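Local atomic coordinates of putative lipoprotein (Bacteroides thetaiotaomicron, PDB entry 4Q1Z), a protein that is of unknown function but, as a putative lipoprotein of the DUF4876 family with two domains, probably works at the bacterial cell envelope. Residues V15-T20 / L96-Q101; N23-K28 / I71-N76; K28-K33 / K45-N50; T65-A70 / E77-G82. One frame throughout, in Å; residues are numbered along the deposited sequence. Where two conformers were deposited one is given.

In the fold
All four contacts lie in the seven-stranded sheet at the N-terminal end of the chain. Strand 11-19 comes first and pairs with later strands: interaction 1 sets it against strand 95-105 and closes a long loop that holds the other three. Within it, interaction 2 brings strand 24-35 against the end of strand 60-72, and nested inside that loop interaction 3 folds strand 24-35 onto strand 43-46 as a hairpin. Interaction 4, the hairpin of strands 60-72 and 77-89, follows interaction 3 in series and crosses interaction 2. The sheet curls enough for Leu17 of interaction 1 to pack on Leu30 and Val47 of interaction 3, while Val66 of interaction 4 meets Leu17 and Val100.

Interaction 1 (V15-T20 / L96-Q101); sequences VYLDIT and LNIEVQ
Val100 packs against both Leu17 and Ile19 on the buried face of this strand pair. With its CG1 anti to the backbone N (chi1 177°), it gives one methyl to each neighbour: CG2 lies 4.0 Å from Leu17 CB, while CG1 and CB run alongside Ile19, Val100 CB being 3.9 Å from Ile19 CG1. Two residues back, Ile98 bridges with a single atom, CG1, 4.0 Å from both Val15 CG1 and Leu17 CD2. Five backbone hydrogen bonds hold these side chains in step, from Tyr16 N to Leu96 O at one end to Thr20 N to Val100 O at the other, and this is the one parallel pairing of the seven-stranded sheet. Val100 N reaches Asp18 O at 2.8 Å from 42° above the carbonyl plane, at the residue where the chain makes an inverse gamma turn. Thr20 OG1 adds a weak bond to Val100 O. On the opposite face Asn97 OD1 comes obliquely to the Tyr16 ring, 3.3 Å from CD2, with amide and ring planes 26° apart. Glu99 shares that face with Asp18, and takes a weak hydrogen bond from Gln101 NE2. Farther out, Val66 of strand 60-72 packs on Leu17, Ile98 and Val100. Val15 is bonded through its backbone to Val52 of strand 51-57, and Gln101 to Asn81 of strand 77-89.

Interaction 2 (N23-K28 / I71-N76); sequences NISTLK and IDTENN
A classic beta bulge joins strands 24-35 and 60-72 here: Ser25 and Thr26 both face Ile71, so one carbonyl serves two amides. Ile71 O accepts from Ser25 N at 2.6 Å and from Thr26 N at 3.2 Å, each donor lying in the carbonyl plane, and Ile71 N returns a bond to Thr26 O. The Thr26 and Ile71 side chains leave the same face next to each other, and Ile71 CD1 goes on to touch Lys28 CB at 4.0 Å. The lysine itself runs away from the contact, and its amine forms a salt bridge with Asp140. At the other end Asn23, with both backbone angles near +50°, turns its carbonyl to Thr73 N; that bond is 3.0 Å long and bent at the hydrogen (131°). Thr73 OG1 crosses over Asn23 CB at 3.4 Å. Thr73 is itself part of a type I turn from Asp72 to Asn75, organised by the Asp72 carboxylate. Its CG sits between the backbone N and the carbonyl carbon (chi1 76°), which brings OD1 back over the turn. Glu74 N and Asn76 N grip Asp72 OD1 from opposite faces of the carboxylate, at 3.1 and 3.0 Å. Asp72 OD2 takes Asn76 ND2 on its syn side and also bonds Tyr78 OH. Asn76 OD1 is hydrogen-bonded to a triethylene glycol, probably from the crystallisation liquor. Asn75 N bonds back to Asp72 O, Asp72 N bonds Asn76 O, and Asn75 has a positive phi: a type I turn with a G1 bulge, as in a 3:5 hairpin, here linking strands 60-72 and 77-89 and braced by the Asx turn of Asp72.

Interaction 3 (K28-K33 / K45-N50); sequences KDLTVK and KEVTDN
Val47 makes the tight part of this contact, wedged against Val32 and Leu30. Its CG2 meets Val32 CG2 at 3.5 Å, the two valines crossing at a slant, while Val47 CG1 lies 3.9 Å from Leu30 CD2. Leu30 carries CG anti to its own N (chi1 -173°), which swings CG and CD2 over Val47; the backbone sets Leu30 CB 3.6 Å from Val47 O. Shortening Leu30 to an alanine would probably open a gap beside Val47 CG1 and leave that valine without its leucine neighbour. Val66 of strand 60-72 lies against Leu30 and Val32. The other face is looser. Thr31 and Glu46 form a non-hydrogen-bonded pair there, yet the exposed glutamate side chain does not touch segment 28-33, and Thr31 OG1 bonds to Ser67 O. On the valine side, at the rim, Lys45 lays its CB near Val32 O, then bends away to lean on Val52 and Val54. Three backbone bonds hold the two sides: Val47 N to Leu30 O, Val32 N to Lys45 O, and Lys45 N to Val32 O at 2.8 Å. They belong to an antiparallel beta hairpin, strands 24-35 and 43-46, whose second strand is the edge of the sheet within this chain.

Interaction 4 (T65-A70 / E77-G82); sequences TVSGTA and EYYING
Tyr79 reaches across to Ser67 and Gly68 of the neighbouring strand, its ring passing obliquely by the Gly68 carbonyl with CD1 3.4 Å from Gly68 O. Because CG stands anti to the backbone N (chi1 178°), the ring extends far enough for the hydroxyl to donate to Ser67 OG at 2.8 Å. Glu361 bonds the same hydroxyl through its backbone N, and Glu362 takes up Ser67 OG. With a phenylalanine in place of Tyr79, Ser67 OG would probably lose its donor and Glu361 N its acceptor. Thr69 shares this face and sends CG2 obliquely over the Glu77 chain, 3.6 Å from Glu77 CG. On the opposite face the contacts are mostly apolar. Ile80 carries CG1 between its backbone N and carbonyl carbon, leaning over the glycine to 3.3 Å from Gly68 O, and its CG2 lies 3.9 Å from Ala70 CB. Tyr78, on that face too, presents its ring edge in plane to Ala70, CD1 being 3.4 Å from Ala70 O. Paired backbone bonds at Val66-Gly82, Gly68-Ile80 and Ala70-Tyr78 tie this antiparallel hairpin together. In the sheet it is flanked by strand 24-35, where Lys28 is bonded through its backbone to Thr69 and Leu30 packs on Ile80, and by strand 95-105, where Leu103 is bonded in the same way to Tyr79 and Val100 lies against Ile80.

Interaction 1 (V15-T20 / L96-Q101)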
loop_
_atom_site.group_PDB
_atom_site.type_symbol
_atom_site.label_atom_id
_atom_site.label_comp_id
_atom_site.label_asym_id
_atom_site.label_seq_id
_atom_site.Cartn_x
_atom_site.Cartn_y
_atom_site.Cartn_z
ATOM N N VAL A 15 13.196 26.424 -21.505
ATOM C CA VAL A 15 12.213 26.093 -20.481
ATOM C C VAL A 15 12.949 25.951 -19.146
ATOM O O VAL A 15 14.005 25.321 -19.109
ATOM C CB VAL A 15 11.419 24.818 -20.875
ATOM C CG1 VAL A 15 10.407 24.432 -19.802
ATOM C CG2 VAL A 15 10.722 24.994 -22.221
ATOM N N TYR A 16 12.422 26.579 -18.070
ATOM C CA TYR A 16 12.986 26.517 -16.713
ATOM C C TYR A 16 11.920 26.003 -15.749
ATOM O O TYR A 16 10.845 26.596 -15.638
ATOM C CB TYR A 16 13.523 27.881 -16.235
ATOM C CG TYR A 16 14.361 28.624 -17.256
ATOM C CD1 TYR A 16 15.742 28.462 -17.308
ATOM C CD2 TYR A 16 13.774 29.502 -18.159
ATOM C CE1 TYR A 16 16.517 29.139 -18.246
ATOM C CE2 TYR A 16 14.536 30.183 -19.103
ATOM C CZ TYR A 16 15.910 30.001 -19.147
ATOM O OH TYR A 16 16.666 30.694 -20.078
ATOM N N LEU A 17 12.215 24.894 -15.069
ATOM C CA LEU A 17 11.286 24.284 -14.154
ATOM C C LEU A 17 11.631 24.625 -12.712
ATOM O O LEU A 17 12.673 24.212 -12.189
ATOM C CB LEU A 17 11.225 22.754 -14.343
ATOM C CG LEU A 17 11.146 22.195 -15.767
ATOM C CD1 LEU A 17 11.110 20.712 -15.731
ATOM C CD2 LEU A 17 9.916 22.684 -16.487
ATOM N N ASP A 18 10.738 25.395 -12.071
ATOM C CA ASP A 18 10.842 25.758 -10.664
ATOM C C ASP A 18 10.156 24.645 -9.917
ATOM O O ASP A 18 8.942 24.694 -9.703
ATOM C CB ASP A 18 10.223 27.152 -10.388
ATOM C CG ASP A 18 10.464 27.754 -9.007
ATOM O OD1 ASP A 18 11.018 27.046 -8.131
ATOM O OD2 ASP A 18 10.107 28.940 -8.806
ATOM N N ILE A 19 10.928 23.585 -9.625
ATOM C CA ILE A 19 10.450 22.399 -8.938
ATOM C C ILE A 19 10.477 22.712 -7.440
ATOM O O ILE A 19 11.480 23.197 -6.916
ATOM C CB ILE A 19 11.201 21.106 -9.353
ATOM C CG1 ILE A 19 11.158 20.951 -10.897
ATOM C CG2 ILE A 19 10.550 19.890 -8.689
ATOM C CD1 ILE A 19 12.082 19.974 -11.525
ATOM N N THR A 20 9.316 22.514 -6.797
ATOM C CA THR A 20 8.986 22.817 -5.406
ATOM C C THR A 20 9.464 21.677 -4.484
ATOM O O THR A 20 9.611 21.915 -3.285
ATOM C CB THR A 20 7.464 23.113 -5.340
ATOM O OG1 THR A 20 7.223 24.294 -6.108
ATOM C CG2 THR A 20 6.941 23.352 -3.939
ATOM N N LEU A 96 10.704 30.422 -21.055
ATOM C CA LEU A 96 9.444 30.094 -20.388
ATOM C C LEU A 96 9.702 29.438 -19.038
ATOM O O LEU A 96 10.520 28.515 -18.938
ATOM C CB LEU A 96 8.582 29.180 -21.279
ATOM C CG LEU A 96 7.204 28.750 -20.754
ATOM C CD1 LEU A 96 6.288 29.951 -20.482
ATOM C CD2 LEU A 96 6.538 27.809 -21.721
ATOM N N ASN A 97 8.992 29.928 -18.002
ATOM C CA ASN A 97 9.108 29.434 -16.636
ATOM C C ASN A 97 7.824 28.743 -16.212
ATOM O O ASN A 97 6.737 29.322 -16.324
ATOM C CB ASN A 97 9.461 30.558 -15.675
ATOM C CG ASN A 97 10.737 31.275 -16.032
ATOM O OD1 ASN A 97 11.839 30.758 -15.821
ATOM N ND2 ASN A 97 10.617 32.491 -16.580
ATOM N N ILE A 98 7.960 27.477 -15.767
ATOM C CA ILE A 98 6.874 26.620 -15.279
ATOM C C ILE A 98 7.103 26.304 -13.831
ATOM O O ILE A 98 8.157 25.790 -13.472
ATOM C CB ILE A 98 6.699 25.277 -16.068
ATOM C CG1 ILE A 98 7.155 25.316 -17.562
ATOM C CG2 ILE A 98 5.312 24.666 -15.849
ATOM C CD1 ILE A 98 6.243 25.985 -18.523
ATOM N N GLU A 99 6.101 26.554 -13.005
ATOM C CA GLU A 99 6.139 26.182 -11.598
ATOM C C GLU A 99 5.686 24.750 -11.498
ATOM O O GLU A 99 4.588 24.429 -11.943
ATOM C CB GLU A 99 5.239 27.103 -10.797
ATOM C CG GLU A 99 5.438 27.015 -9.303
ATOM C CD GLU A 99 4.529 28.000 -8.616
ATOM O OE1 GLU A 99 4.551 29.200 -8.989
ATOM O OE2 GLU A 99 3.729 27.548 -7.768
ATOM N N VAL A 100 6.551 23.877 -10.970
ATOM C CA VAL A 100 6.310 22.435 -10.882
ATOM C C VAL A 100 6.189 22.043 -9.408
ATOM O O VAL A 100 7.167 22.124 -8.662
ATOM C CB VAL A 100 7.421 21.630 -11.629
ATOM C CG1 VAL A 100 7.209 20.121 -11.487
ATOM C CG2 VAL A 100 7.486 22.024 -13.101
ATOM N N GLN A 101 4.992 21.629 -8.984
ATOM C CA GLN A 101 4.770 21.256 -7.588
ATOM C C GLN A 101 4.744 19.745 -7.452
ATOM O O GLN A 101 4.449 19.046 -8.415
ATOM C CB GLN A 101 3.495 21.906 -7.044
ATOM C CG GLN A 101 3.555 23.458 -7.084
ATOM C CD GLN A 101 3.148 24.143 -5.788
ATOM O OE1 GLN A 101 3.268 23.586 -4.674
ATOM N NE2 GLN A 101 2.680 25.388 -5.906
#

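Interaction 2 (N23-K28 / I71-N76)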
loop_
_atom_site.group_PDB
_atom_site.type_symbol
_atom_site.label_atom_id
_atom_site.label_comp_id
_atom_site.label_asym_id
_atom_site.label_seq_id
_atom_site.Cartn_x
_atom_site.Cartn_y
_atom_site.Cartn_z
ATOM N N ASN A 23 15.679 18.716 -2.285
ATOM C CA ASN A 23 16.779 17.743 -2.334
ATOM C C ASN A 23 16.536 16.643 -3.362
ATOM O O ASN A 23 16.694 15.461 -3.040
ATOM C CB ASN A 23 17.014 17.125 -0.943
ATOM C CG ASN A 23 17.280 18.128 0.150
ATOM O OD1 ASN A 23 18.258 18.879 0.113
ATOM N ND2 ASN A 23 16.427 18.143 1.163
ATOM N N ILE A 24 16.152 17.028 -4.595
ATOM C CA ILE A 24 15.865 16.086 -5.681
ATOM C C ILE A 24 17.134 15.298 -6.052
ATOM O O ILE A 24 18.197 15.895 -6.241
ATOM C CB ILE A 24 15.266 16.831 -6.904
ATOM C CG1 ILE A 24 13.915 17.469 -6.543
ATOM C CG2 ILE A 24 15.159 15.921 -8.162
ATOM C CD1 ILE A 24 13.571 18.572 -7.416
ATOM N N SER A 25 17.009 13.963 -6.144
ATOM C CA SER A 25 18.102 13.059 -6.506
ATOM C C SER A 25 17.987 12.608 -7.979
ATOM O O SER A 25 19.005 12.460 -8.660
ATOM C CB SER A 25 18.104 11.845 -5.582
ATOM O OG SER A 25 19.418 11.372 -5.337
ATOM N N THR A 26 16.747 12.383 -8.457
ATOM C CA THR A 26 16.427 11.914 -9.811
ATOM C C THR A 26 15.168 12.567 -10.343
ATOM O O THR A 26 14.233 12.811 -9.577
ATOM C CB THR A 26 16.177 10.366 -9.816
ATOM O OG1 THR A 26 16.947 9.694 -8.821
ATOM C CG2 THR A 26 16.390 9.723 -11.181
ATOM N N LEU A 27 15.118 12.780 -11.670
ATOM C CA LEU A 27 13.928 13.210 -12.390
ATOM C C LEU A 27 13.572 12.053 -13.353
ATOM O O LEU A 27 14.179 11.897 -14.429
ATOM C CB LEU A 27 14.105 14.568 -13.085
ATOM C CG LEU A 27 14.272 15.772 -12.177
ATOM C CD1 LEU A 27 14.681 16.965 -12.967
ATOM C CD2 LEU A 27 13.013 16.063 -11.393
ATOM N N LYS A 28 12.644 11.180 -12.886
ATOM C CA LYS A 28 12.192 9.948 -13.556
ATOM C C LYS A 28 10.921 10.157 -14.421
ATOM O O LYS A 28 9.926 10.713 -13.947
ATOM C CB LYS A 28 11.939 8.879 -12.481
ATOM C CG LYS A 28 11.375 7.571 -13.005
ATOM C CD LYS A 28 10.981 6.619 -11.873
ATOM C CE LYS A 28 10.158 5.458 -12.383
ATOM N NZ LYS A 28 10.866 4.655 -13.421
ATOM N N ILE A 71 12.581 11.814 -7.168
ATOM C CA ILE A 71 12.986 11.006 -6.019
ATOM C C ILE A 71 13.978 11.863 -5.239
ATOM O O ILE A 71 14.921 12.369 -5.842
ATOM C CB ILE A 71 13.547 9.607 -6.427
ATOM C CG1 ILE A 71 12.437 8.720 -7.023
ATOM C CG2 ILE A 71 14.177 8.884 -5.223
ATOM C CD1 ILE A 71 12.327 8.766 -8.506
ATOM N N ASP A 72 13.742 12.096 -3.935
ATOM C CA ASP A 72 14.656 12.936 -3.168
ATOM C C ASP A 72 15.816 12.092 -2.592
ATOM O O ASP A 72 15.896 10.887 -2.862
ATOM C CB ASP A 72 13.937 13.818 -2.112
ATOM C CG ASP A 72 13.424 13.240 -0.797
ATOM O OD1 ASP A 72 13.619 12.032 -0.551
ATOM O OD2 ASP A 72 12.849 14.015 0.003
ATOM N N THR A 73 16.752 12.745 -1.867
ATOM C CA THR A 73 17.956 12.109 -1.319
ATOM C C THR A 73 17.648 11.032 -0.277
ATOM O O THR A 73 18.512 10.189 -0.025
ATOM C CB THR A 73 18.898 13.154 -0.740
ATOM O OG1 THR A 73 18.166 14.065 0.083
ATOM C CG2 THR A 73 19.658 13.901 -1.821
ATOM N N GLU A 74 16.419 11.039 0.292
ATOM C CA GLU A 74 15.946 10.093 1.303
ATOM C C GLU A 74 15.047 9.008 0.680
ATOM O O GLU A 74 14.335 8.298 1.414
ATOM C CB GLU A 74 15.189 10.838 2.424
ATOM C CG GLU A 74 16.085 11.581 3.404
ATOM C CD GLU A 74 15.460 12.852 3.941
ATOM O OE1 GLU A 74 15.346 13.829 3.165
ATOM O OE2 GLU A 74 15.075 12.869 5.133
ATOM N N ASN A 75 15.106 8.873 -0.677
ATOM C CA ASN A 75 14.350 7.896 -1.470
ATOM C C ASN A 75 12.813 8.126 -1.334
ATOM O O ASN A 75 12.023 7.173 -1.403
ATOM C CB ASN A 75 14.747 6.435 -1.119
ATOM C CG ASN A 75 16.225 6.115 -1.258
ATOM O OD1 ASN A 75 16.835 6.277 -2.324
ATOM N ND2 ASN A 75 16.826 5.603 -0.189
ATOM N N ASN A 76 12.382 9.403 -1.173
ATOM C CA ASN A 76 10.953 9.719 -1.124
ATOM C C ASN A 76 10.505 9.953 -2.549
ATOM O O ASN A 76 11.214 10.603 -3.308
ATOM C CB ASN A 76 10.625 10.920 -0.245
ATOM C CG ASN A 76 10.932 10.719 1.199
ATOM O OD1 ASN A 76 10.528 9.728 1.825
ATOM N ND2 ASN A 76 11.671 11.658 1.750
#

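Interaction 3 (K28-K33 / K45-N50)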
loop_
_atom_site.group_PDB
_atom_site.type_symbol
_atom_site.label_atom_id
_atom_site.label_comp_id
_atom_site.label_asym_id
_atom_site.label_seq_id
_atom_site.Cartn_x
_atom_site.Cartn_y
_atom_site.Cartn_z
ATOM N N LYS A 28 12.644 11.180 -12.886
ATOM C CA LYS A 28 12.192 9.948 -13.556
ATOM C C LYS A 28 10.921 10.157 -14.421
ATOM O O LYS A 28 9.926 10.713 -13.947
ATOM C CB LYS A 28 11.939 8.879 -12.481
ATOM C CG LYS A 28 11.375 7.571 -13.005
ATOM C CD LYS A 28 10.981 6.619 -11.873
ATOM C CE LYS A 28 10.158 5.458 -12.383
ATOM N NZ LYS A 28 10.866 4.655 -13.421
ATOM N N ASP A 29 10.974 9.697 -15.693
ATOM C CA ASP A 29 9.881 9.726 -16.689
ATOM C C ASP A 29 9.236 11.156 -16.843
ATOM O O ASP A 29 8.048 11.300 -17.194
ATOM C CB ASP A 29 8.811 8.645 -16.333
ATOM C CG ASP A 29 9.328 7.211 -16.108
ATOM O OD1 ASP A 29 10.253 6.779 -16.852
ATOM O OD2 ASP A 29 8.765 6.504 -15.229
ATOM N N LEU A 30 10.078 12.205 -16.658
ATOM C CA LEU A 30 9.676 13.604 -16.709
ATOM C C LEU A 30 9.618 14.110 -18.153
ATOM O O LEU A 30 10.573 13.965 -18.918
ATOM C CB LEU A 30 10.626 14.465 -15.832
ATOM C CG LEU A 30 10.289 15.948 -15.615
ATOM C CD1 LEU A 30 8.986 16.112 -14.877
ATOM C CD2 LEU A 30 11.380 16.641 -14.845
ATOM N N THR A 31 8.483 14.724 -18.510
ATOM C CA THR A 31 8.246 15.261 -19.840
ATOM C C THR A 31 7.665 16.676 -19.825
ATOM O O THR A 31 6.996 17.100 -18.877
ATOM C CB THR A 31 7.304 14.346 -20.628
ATOM O OG1 THR A 31 6.175 13.997 -19.813
ATOM C CG2 THR A 31 8.008 13.098 -21.183
ATOM N N VAL A 32 7.934 17.392 -20.913
ATOM C CA VAL A 32 7.415 18.710 -21.216
ATOM C C VAL A 32 6.683 18.557 -22.537
ATOM O O VAL A 32 7.315 18.328 -23.563
ATOM C CB VAL A 32 8.493 19.833 -21.226
ATOM C CG1 VAL A 32 7.918 21.135 -21.751
ATOM C CG2 VAL A 32 9.047 20.052 -19.828
ATOM N N LYS A 33 5.348 18.584 -22.483
ATOM C CA LYS A 33 4.458 18.491 -23.640
ATOM C C LYS A 33 4.030 19.914 -24.059
ATOM O O LYS A 33 3.751 20.745 -23.186
ATOM C CB LYS A 33 3.214 17.617 -23.327
ATOM C CG LYS A 33 3.458 16.112 -23.168
ATOM C CD LYS A 33 2.219 15.384 -22.583
ATOM C CE LYS A 33 2.424 13.893 -22.328
ATOM N NZ LYS A 33 1.535 13.346 -21.248
ATOM N N LYS A 45 8.915 16.480 -24.989
ATOM C CA LYS A 45 10.357 16.569 -24.776
ATOM C C LYS A 45 10.742 15.911 -23.451
ATOM O O LYS A 45 10.115 16.175 -22.438
ATOM C CB LYS A 45 10.791 18.050 -24.815
ATOM C CG LYS A 45 12.282 18.316 -24.641
ATOM C CD LYS A 45 13.041 18.368 -25.949
ATOM C CE LYS A 45 14.508 18.617 -25.711
ATOM N NZ LYS A 45 15.158 17.534 -24.915
ATOM N N GLU A 46 11.768 15.047 -23.472
ATOM C CA GLU A 46 12.295 14.367 -22.289
ATOM C C GLU A 46 13.115 15.349 -21.452
ATOM O O GLU A 46 13.835 16.182 -22.011
ATOM C CB GLU A 46 13.147 13.164 -22.688
ATOM C CG GLU A 46 12.464 11.832 -22.483
ATOM C CD GLU A 46 13.455 10.742 -22.128
ATOM O OE1 GLU A 46 13.978 10.086 -23.058
ATOM O OE2 GLU A 46 13.753 10.585 -20.920
ATOM N N VAL A 47 12.990 15.270 -20.112
ATOM C CA VAL A 47 13.666 16.209 -19.215
ATOM C C VAL A 47 14.390 15.451 -18.094
ATOM O O VAL A 47 13.793 14.589 -17.450
ATOM C CB VAL A 47 12.649 17.247 -18.634
ATOM C CG1 VAL A 47 13.358 18.315 -17.823
ATOM C CG2 VAL A 47 11.811 17.892 -19.729
ATOM N N THR A 48 15.656 15.801 -17.834
ATOM C CA THR A 48 16.424 15.199 -16.745
ATOM C C THR A 48 16.968 16.247 -15.801
ATOM O O THR A 48 17.427 15.893 -14.717
ATOM C CB THR A 48 17.559 14.339 -17.258
ATOM O OG1 THR A 48 18.288 15.049 -18.268
ATOM C CG2 THR A 48 17.087 12.987 -17.719
ATOM N N ASP A 49 16.921 17.531 -16.187
ATOM C CA ASP A 49 17.431 18.589 -15.325
ATOM C C ASP A 49 16.378 19.664 -15.075
ATOM O O ASP A 49 15.267 19.546 -15.579
ATOM C CB ASP A 49 18.705 19.195 -15.926
ATOM C CG ASP A 49 19.806 19.427 -14.909
ATOM O OD1 ASP A 49 19.497 19.462 -13.679
ATOM O OD2 ASP A 49 20.969 19.611 -15.331
ATOM N N ASN A 50 16.720 20.698 -14.277
ATOM C CA ASN A 50 15.851 21.830 -13.954
ATOM C C ASN A 50 15.569 22.720 -15.178
ATOM O O ASN A 50 14.561 23.421 -15.195
ATOM C CB ASN A 50 16.476 22.664 -12.849
ATOM C CG ASN A 50 16.219 22.103 -11.480
ATOM O OD1 ASN A 50 15.300 22.538 -10.774
ATOM N ND2 ASN A 50 17.010 21.111 -11.077
#

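Interaction 4 (T65-A70 / E77-G82)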
loop_
_atom_site.group_PDB
_atom_site.type_symbol
_atom_site.label_atom_id
_atom_site.label_comp_id
_atom_site.label_asym_id
_atom_site.label_seq_id
_atom_site.Cartn_x
_atom_site.Cartn_y
_atom_site.Cartn_z
ATOM N N THR A 65 2.644 21.631 -20.574
ATOM C CA THR A 65 2.418 20.801 -19.381
ATOM C C THR A 65 3.667 19.988 -19.035
ATOM O O THR A 65 4.343 19.461 -19.930
ATOM C CB THR A 65 1.201 19.884 -19.568
ATOM O OG1 THR A 65 1.252 19.325 -20.875
ATOM C CG2 THR A 65 -0.112 20.617 -19.413
ATOM N N VAL A 66 3.965 19.915 -17.724
ATOM C CA VAL A 66 5.085 19.189 -17.122
ATOM C C VAL A 66 4.513 18.087 -16.253
ATOM O O VAL A 66 3.580 18.343 -15.502
ATOM C CB VAL A 66 6.039 20.114 -16.311
ATOM C CG1 VAL A 66 7.227 19.337 -15.739
ATOM C CG2 VAL A 66 6.519 21.296 -17.143
ATOM N N SER A 67 5.030 16.851 -16.399
ATOM C CA SER A 67 4.613 15.670 -15.633
ATOM C C SER A 67 5.727 14.624 -15.586
ATOM O O SER A 67 6.403 14.359 -16.585
ATOM C CB SER A 67 3.341 15.055 -16.206
ATOM O OG SER A 67 2.863 14.003 -15.383
ATOM N N GLY A 68 5.892 14.038 -14.415
ATOM C CA GLY A 68 6.915 13.040 -14.150
ATOM C C GLY A 68 7.061 12.789 -12.674
ATOM O O GLY A 68 6.189 13.174 -11.886
ATOM N N THR A 69 8.182 12.166 -12.295
ATOM C CA THR A 69 8.458 11.766 -10.914
ATOM C C THR A 69 9.835 12.252 -10.458
ATOM O O THR A 69 10.814 12.154 -11.195
ATOM C CB THR A 69 8.282 10.216 -10.770
ATOM O OG1 THR A 69 6.888 9.930 -10.790
ATOM C CG2 THR A 69 8.846 9.644 -9.470
ATOM N N ALA A 70 9.891 12.761 -9.221
ATOM C CA ALA A 70 11.125 13.158 -8.572
ATOM C C ALA A 70 11.341 12.269 -7.361
ATOM O O ALA A 70 10.385 11.943 -6.656
ATOM C CB ALA A 70 11.073 14.618 -8.171
ATOM N N GLU A 77 9.378 9.393 -2.937
ATOM C CA GLU A 77 8.891 9.531 -4.291
ATOM C C GLU A 77 7.838 10.605 -4.348
ATOM O O GLU A 77 7.011 10.711 -3.437
ATOM C CB GLU A 77 8.350 8.208 -4.802
ATOM C CG GLU A 77 8.176 8.169 -6.307
ATOM C CD GLU A 77 7.277 7.070 -6.833
ATOM O OE1 GLU A 77 7.347 5.941 -6.297
ATOM O OE2 GLU A 77 6.499 7.343 -7.777
ATOM N N TYR A 78 7.893 11.424 -5.413
ATOM C CA TYR A 78 6.972 12.517 -5.655
ATOM C C TYR A 78 6.436 12.488 -7.063
ATOM O O TYR A 78 7.205 12.355 -8.011
ATOM C CB TYR A 78 7.646 13.898 -5.425
ATOM C CG TYR A 78 8.265 14.098 -4.060
ATOM C CD1 TYR A 78 9.531 13.597 -3.768
ATOM C CD2 TYR A 78 7.616 14.846 -3.081
ATOM C CE1 TYR A 78 10.114 13.791 -2.518
ATOM C CE2 TYR A 78 8.196 15.060 -1.832
ATOM C CZ TYR A 78 9.443 14.523 -1.554
ATOM O OH TYR A 78 10.021 14.701 -0.320
ATOM N N TYR A 79 5.129 12.681 -7.214
ATOM C CA TYR A 79 4.518 12.870 -8.515
ATOM C C TYR A 79 4.523 14.383 -8.727
ATOM O O TYR A 79 3.951 15.142 -7.927
ATOM C CB TYR A 79 3.120 12.231 -8.619
ATOM C CG TYR A 79 2.482 12.479 -9.970
ATOM C CD1 TYR A 79 3.077 12.016 -11.144
ATOM C CD2 TYR A 79 1.317 13.229 -10.083
ATOM C CE1 TYR A 79 2.511 12.274 -12.391
ATOM C CE2 TYR A 79 0.742 13.491 -11.325
ATOM C CZ TYR A 79 1.352 13.028 -12.475
ATOM O OH TYR A 79 0.778 13.313 -13.685
ATOM N N ILE A 80 5.284 14.835 -9.726
ATOM C CA ILE A 80 5.441 16.274 -9.943
ATOM C C ILE A 80 4.640 16.693 -11.171
ATOM O O ILE A 80 4.502 15.921 -12.117
ATOM C CB ILE A 80 6.950 16.663 -9.982
ATOM C CG1 ILE A 80 7.718 15.998 -11.163
ATOM C CG2 ILE A 80 7.607 16.322 -8.625
ATOM C CD1 ILE A 80 9.175 16.383 -11.328
ATOM N N ASN A 81 4.033 17.882 -11.111
ATOM C CA ASN A 81 3.166 18.395 -12.168
ATOM C C ASN A 81 3.202 19.917 -12.236
ATOM O O ASN A 81 3.376 20.583 -11.224
ATOM C CB ASN A 81 1.711 17.912 -11.952
ATOM C CG ASN A 81 1.040 17.377 -13.196
ATOM O OD1 ASN A 81 0.993 18.032 -14.249
ATOM N ND2 ASN A 81 0.478 16.176 -13.103
ATOM N N GLY A 82 3.009 20.448 -13.428
ATOM C CA GLY A 82 2.991 21.879 -13.667
ATOM C C GLY A 82 2.466 22.208 -15.041
ATOM O O GLY A 82 2.377 21.330 -15.894
#